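Local coordinates for protein polyhedrin (Operophtera brumata cypovirus 19, PDB 5A99) that packs into the microcrystalline polyhedra, the occlusion bodies of this insect virus, which probably shelter its particles outside the host, at residues Leu37-Tyr40 with Leu46-Ile49; Ala220-Glu225 with Ala230-Arg235. All coordinates share one frame; numbering follows the deposited sequence.

Interaction 1 of 2, residues Leu37-Tyr40 with Leu46-Ile49; sequences LVLY and LQII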
# COMPACT_ATOMS: atom_id res chain seq x y z
N LEU A 37 -10.22 0.79 13.12
CA LEU A 37 -10.84 -0.51 13.07
C LEU A 37 -10.39 -1.25 14.31
O LEU A 37 -9.20 -1.56 14.47
CB LEU A 37 -10.45 -1.24 11.78
CG LEU A 37 -11.01 -2.66 11.63
CD1 LEU A 37 -12.52 -2.70 11.82
CD2 LEU A 37 -10.62 -3.23 10.25
N VAL A 38 -11.33 -1.49 15.22
CA VAL A 38 -11.02 -2.12 16.49
C VAL A 38 -11.54 -3.54 16.45
O VAL A 38 -12.73 -3.77 16.22
CB VAL A 38 -11.67 -1.39 17.66
CG1 VAL A 38 -11.27 -2.03 19.01
CG2 VAL A 38 -11.32 0.07 17.61
N LEU A 39 -10.65 -4.49 16.67
CA LEU A 39 -11.03 -5.90 16.61
C LEU A 39 -10.96 -6.53 17.99
O LEU A 39 -9.92 -6.51 18.65
CB LEU A 39 -10.10 -6.64 15.64
CG LEU A 39 -10.09 -5.99 14.26
CD1 LEU A 39 -8.97 -6.51 13.38
CD2 LEU A 39 -11.44 -6.21 13.59
N TYR A 40 -12.09 -7.07 18.43
CA TYR A 40 -12.16 -7.72 19.72
C TYR A 40 -11.94 -9.20 19.53
O TYR A 40 -12.71 -9.89 18.87
CB TYR A 40 -13.50 -7.42 20.38
CG TYR A 40 -13.77 -5.94 20.46
CD1 TYR A 40 -13.28 -5.17 21.51
CD2 TYR A 40 -14.47 -5.29 19.45
CE1 TYR A 40 -13.50 -3.81 21.57
CE2 TYR A 40 -14.71 -3.94 19.50
CZ TYR A 40 -14.22 -3.20 20.55
OH TYR A 40 -14.45 -1.85 20.60
N LEU A 46 -7.67 -6.60 22.46
CA LEU A 46 -8.03 -5.79 21.31
C LEU A 46 -6.86 -5.65 20.36
O LEU A 46 -5.72 -5.43 20.78
CB LEU A 46 -8.45 -4.37 21.73
CG LEU A 46 -9.88 -4.13 22.19
CD1 LEU A 46 -10.16 -4.90 23.49
CD2 LEU A 46 -10.11 -2.63 22.38
N GLN A 47 -7.17 -5.74 19.08
CA GLN A 47 -6.26 -5.28 18.05
C GLN A 47 -6.85 -4.01 17.43
O GLN A 47 -7.96 -4.01 16.92
CB GLN A 47 -6.04 -6.35 16.98
CG GLN A 47 -5.11 -5.89 15.89
CD GLN A 47 -4.64 -7.01 14.99
OE1 GLN A 47 -3.45 -7.13 14.70
NE2 GLN A 47 -5.57 -7.84 14.54
N ILE A 48 -6.08 -2.93 17.50
CA ILE A 48 -6.48 -1.63 16.99
C ILE A 48 -5.70 -1.32 15.72
O ILE A 48 -4.48 -1.42 15.68
CB ILE A 48 -6.25 -0.51 18.04
CG1 ILE A 48 -6.98 -0.85 19.34
CG2 ILE A 48 -6.70 0.85 17.51
CD1 ILE A 48 -6.90 0.22 20.41
N ILE A 49 -6.43 -0.96 14.68
CA ILE A 49 -5.83 -0.49 13.44
C ILE A 49 -6.33 0.93 13.24
O ILE A 49 -7.53 1.16 13.16
CB ILE A 49 -6.24 -1.38 12.25
CG1 ILE A 49 -5.74 -2.81 12.45
CG2 ILE A 49 -5.67 -0.84 10.94
CD1 ILE A 49 -6.22 -3.77 11.41
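Leu46 and Tyr40 face each other across two antiparallel strands, and their side chains run side by side in the same direction. The fork of Leu46 meets the phenol ring obliquely, with CG 3.6 Å from Tyr40 CD1. With chi1 at -83°, Leu46 CG stands opposite its own carbonyl carbon, and both methyls touch the ring, CD1 near Tyr40 CD1 and CD2 near Tyr40 CE1; CD2 also reaches Val38 CG1, 3.6 Å away. A branched leucine suits touching two neighbours at once. The tyrosine adds a polar end, whose OH is hydrogen-bonded to Tyr240 and Gln112. This face, completed by Ile48, is covered by helix 225-236.

The other face carries Leu37, Leu39, Gln47 and Ile49. Gln47, extended along its whole chain, lies alongside Leu39 and brings NE2 to 3.8 Å from Leu39 CD1, a contact without a bond; its OE1 is held by Asn70. At the other end of the paired segments Leu37 and Ile49 meet, CB to CB at 4.2 Å.

Paired backbone bonds tie Leu39 to Gln47, with Leu39 N to Gln47 O at 2.7 Å and N-H...O at 167°, and Leu37 to Ile49 in the same way. Val38 with Ile48 and Tyr40 with Leu46 are the non-hydrogen-bonded pairs. The whole is a regular beta hairpin inside an antiparallel sheet, flanked by strands 110-116 and 218-222.

Interaction 2 of 2, residues Ala220-Glu225 with Ala230-Arg235; sequences AHYDDE and ANYWTR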
# COMPACT_ATOMS: atom_id res chain seq x y z
N ALA A 220 -1.91 -1.81 16.93
CA ALA A 220 -1.68 -1.90 18.37
C ALA A 220 -2.42 -3.08 18.96
O ALA A 220 -3.50 -3.43 18.50
CB ALA A 220 -2.11 -0.62 19.07
N HIS A 221 -1.83 -3.67 20.00
CA HIS A 221 -2.41 -4.81 20.71
C HIS A 221 -2.53 -4.47 22.20
O HIS A 221 -1.54 -4.14 22.85
CB HIS A 221 -1.53 -6.04 20.48
CG HIS A 221 -2.12 -7.32 20.99
ND1 HIS A 221 -3.44 -7.45 21.36
CD2 HIS A 221 -1.55 -8.54 21.19
CE1 HIS A 221 -3.66 -8.69 21.77
NE2 HIS A 221 -2.53 -9.36 21.68
N TYR A 222 -3.75 -4.54 22.72
CA TYR A 222 -4.01 -4.22 24.13
C TYR A 222 -4.62 -5.40 24.88
O TYR A 222 -5.45 -6.15 24.34
CB TYR A 222 -4.91 -2.97 24.25
CG TYR A 222 -4.14 -1.69 24.05
CD1 TYR A 222 -3.36 -1.15 25.07
CD2 TYR A 222 -4.15 -1.04 22.82
CE1 TYR A 222 -2.62 0.01 24.88
CE2 TYR A 222 -3.41 0.14 22.62
CZ TYR A 222 -2.65 0.65 23.66
OH TYR A 222 -1.92 1.81 23.49
N ASP A 223 -4.18 -5.57 26.13
CA ASP A 223 -4.61 -6.65 27.02
C ASP A 223 -6.14 -6.87 26.97
O ASP A 223 -6.61 -8.01 26.79
CB ASP A 223 -4.19 -6.33 28.46
CG ASP A 223 -2.69 -6.37 28.67
OD1 ASP A 223 -1.93 -6.49 27.68
OD2 ASP A 223 -2.26 -6.26 29.84
N ASP A 224 -6.89 -5.79 27.18
CA ASP A 224 -8.34 -5.79 26.99
C ASP A 224 -8.80 -4.35 26.79
O ASP A 224 -7.98 -3.44 26.68
CB ASP A 224 -9.09 -6.45 28.16
CG ASP A 224 -9.07 -5.61 29.45
OD1 ASP A 224 -8.68 -4.42 29.43
OD2 ASP A 224 -9.46 -6.17 30.50
N GLU A 225 -10.11 -4.16 26.71
CA GLU A 225 -10.67 -2.85 26.38
C GLU A 225 -10.28 -1.75 27.36
O GLU A 225 -9.94 -0.64 26.95
CB GLU A 225 -12.18 -2.95 26.30
CG GLU A 225 -12.84 -1.64 25.91
CD GLU A 225 -14.31 -1.81 25.65
OE1 GLU A 225 -15.02 -2.15 26.62
OE2 GLU A 225 -14.75 -1.62 24.50
N ALA A 230 -7.44 3.27 28.96
CA ALA A 230 -6.42 3.91 29.78
C ALA A 230 -5.19 4.39 29.01
O ALA A 230 -4.68 5.49 29.25
CB ALA A 230 -6.00 2.98 30.88
N ASN A 231 -4.71 3.58 28.08
CA ASN A 231 -3.40 3.82 27.49
C ASN A 231 -3.43 4.34 26.06
O ASN A 231 -2.38 4.65 25.49
CB ASN A 231 -2.58 2.53 27.54
CG ASN A 231 -2.22 2.12 28.96
OD1 ASN A 231 -2.55 2.81 29.93
ND2 ASN A 231 -1.57 0.99 29.09
N TYR A 232 -4.62 4.47 25.50
CA TYR A 232 -4.75 4.84 24.09
C TYR A 232 -5.86 5.86 23.87
O TYR A 232 -5.60 7.01 23.52
CB TYR A 232 -5.00 3.59 23.26
CG TYR A 232 -5.02 3.84 21.78
CD1 TYR A 232 -3.85 3.81 21.02
CD2 TYR A 232 -6.21 4.12 21.13
CE1 TYR A 232 -3.87 4.05 19.66
CE2 TYR A 232 -6.25 4.35 19.76
CZ TYR A 232 -5.08 4.33 19.03
OH TYR A 232 -5.14 4.58 17.66
N TRP A 233 -7.10 5.45 24.08
CA TRP A 233 -8.23 6.29 23.70
C TRP A 233 -8.21 7.63 24.43
O TRP A 233 -8.17 8.68 23.80
CB TRP A 233 -9.54 5.54 23.93
CG TRP A 233 -9.61 4.27 23.15
CD1 TRP A 233 -9.51 3.00 23.63
CD2 TRP A 233 -9.79 4.14 21.73
NE1 TRP A 233 -9.63 2.09 22.62
CE2 TRP A 233 -9.79 2.76 21.43
CE3 TRP A 233 -9.94 5.05 20.68
CZ2 TRP A 233 -9.93 2.28 20.13
CZ3 TRP A 233 -10.08 4.56 19.39
CH2 TRP A 233 -10.08 3.19 19.13
N THR A 234 -8.21 7.60 25.76
CA THR A 234 -8.20 8.83 26.54
C THR A 234 -6.87 9.58 26.35
O THR A 234 -6.86 10.80 26.19
CB THR A 234 -8.45 8.55 28.04
OG1 THR A 234 -7.47 7.64 28.55
CG2 THR A 234 -9.83 7.97 28.22
N ARG A 235 -5.78 8.84 26.31
CA ARG A 235 -4.44 9.42 26.17
C ARG A 235 -4.27 10.27 24.91
O ARG A 235 -3.67 11.35 24.95
CB ARG A 235 -3.41 8.30 26.18
CG ARG A 235 -2.07 8.67 25.56
CD ARG A 235 -1.04 7.57 25.81
NE ARG A 235 -0.84 7.39 27.24
CZ ARG A 235 -0.09 8.19 27.98
NH1 ARG A 235 0.55 9.19 27.40
NH2 ARG A 235 0.04 7.98 29.28
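Tyr222 reaches from the end of strand 218-222 to Asn231 and Tyr232, in a strand-turn-helix connection where the chain leaves an edge strand and folds back as helix 225-236. Asp224 sits at the N-cap, its OD1 accepting the backbone N-H of Thr227, which suits a short carboxylate at a helix start.

A chi1 of -79° sets CG of Tyr222 beside its own backbone N, and CB already points to the helix. The far end of the ring meets two beta-carbons, both on the same side of the ring plane: CE1 lies 3.7 Å from Asn231 CB, and CZ lies 3.8 Å from Tyr232 CB. Both approach the ring obliquely. The two tyrosine side chains cross at about a right angle, their planes inclined at 61° and their centroids 6.0 Å apart, too skewed to count as a stack or an edge-to-face pair. Instead the Tyr222 hydroxyl arrives at the edge of the Tyr232 ring, with OH 3.7 Å from CD1.

Tyr232 lies within a wider pi-type turn at 230-233. Its CG points away from the backbone N (chi1 -175°), and the ring extends to where OH is bonded to His36 and Arg50. Aromatic length and a polar tip make tyrosine apt in both places: each ring fills buried space and still finds a partner. For Tyr222 that partner is Ser93 of the second subunit, whose OG also bonds Asn231 O. On its other side, Tyr232 sends CD2 over the centre of the neighbouring Trp233 ring, 3.6 Å above its plane.

In the fold
Both contacts are buried, but the centre of interaction 1 is about 9 Å from the centre of the chain and that of interaction 2 about 15 Å, facing the second subunit. Strands 46-53 and 218-222 join them as neighbours in one sheet: Ile48 N bonds to Ala220 O, and Leu46 O receives Tyr222 N. The hairpin is held by backbone hydrogen bonds with mainly aliphatic packing, broken by the ring of Tyr40 on one face and the amide of Gln47 on the other. The strand-to-helix contact has no internal hydrogen bond and relies on the Tyr222 ring packed against Tyr232 and Asn231 CB. Helix 225-236 serves both: half of interaction 2, it packs Trp233 on the hairpin.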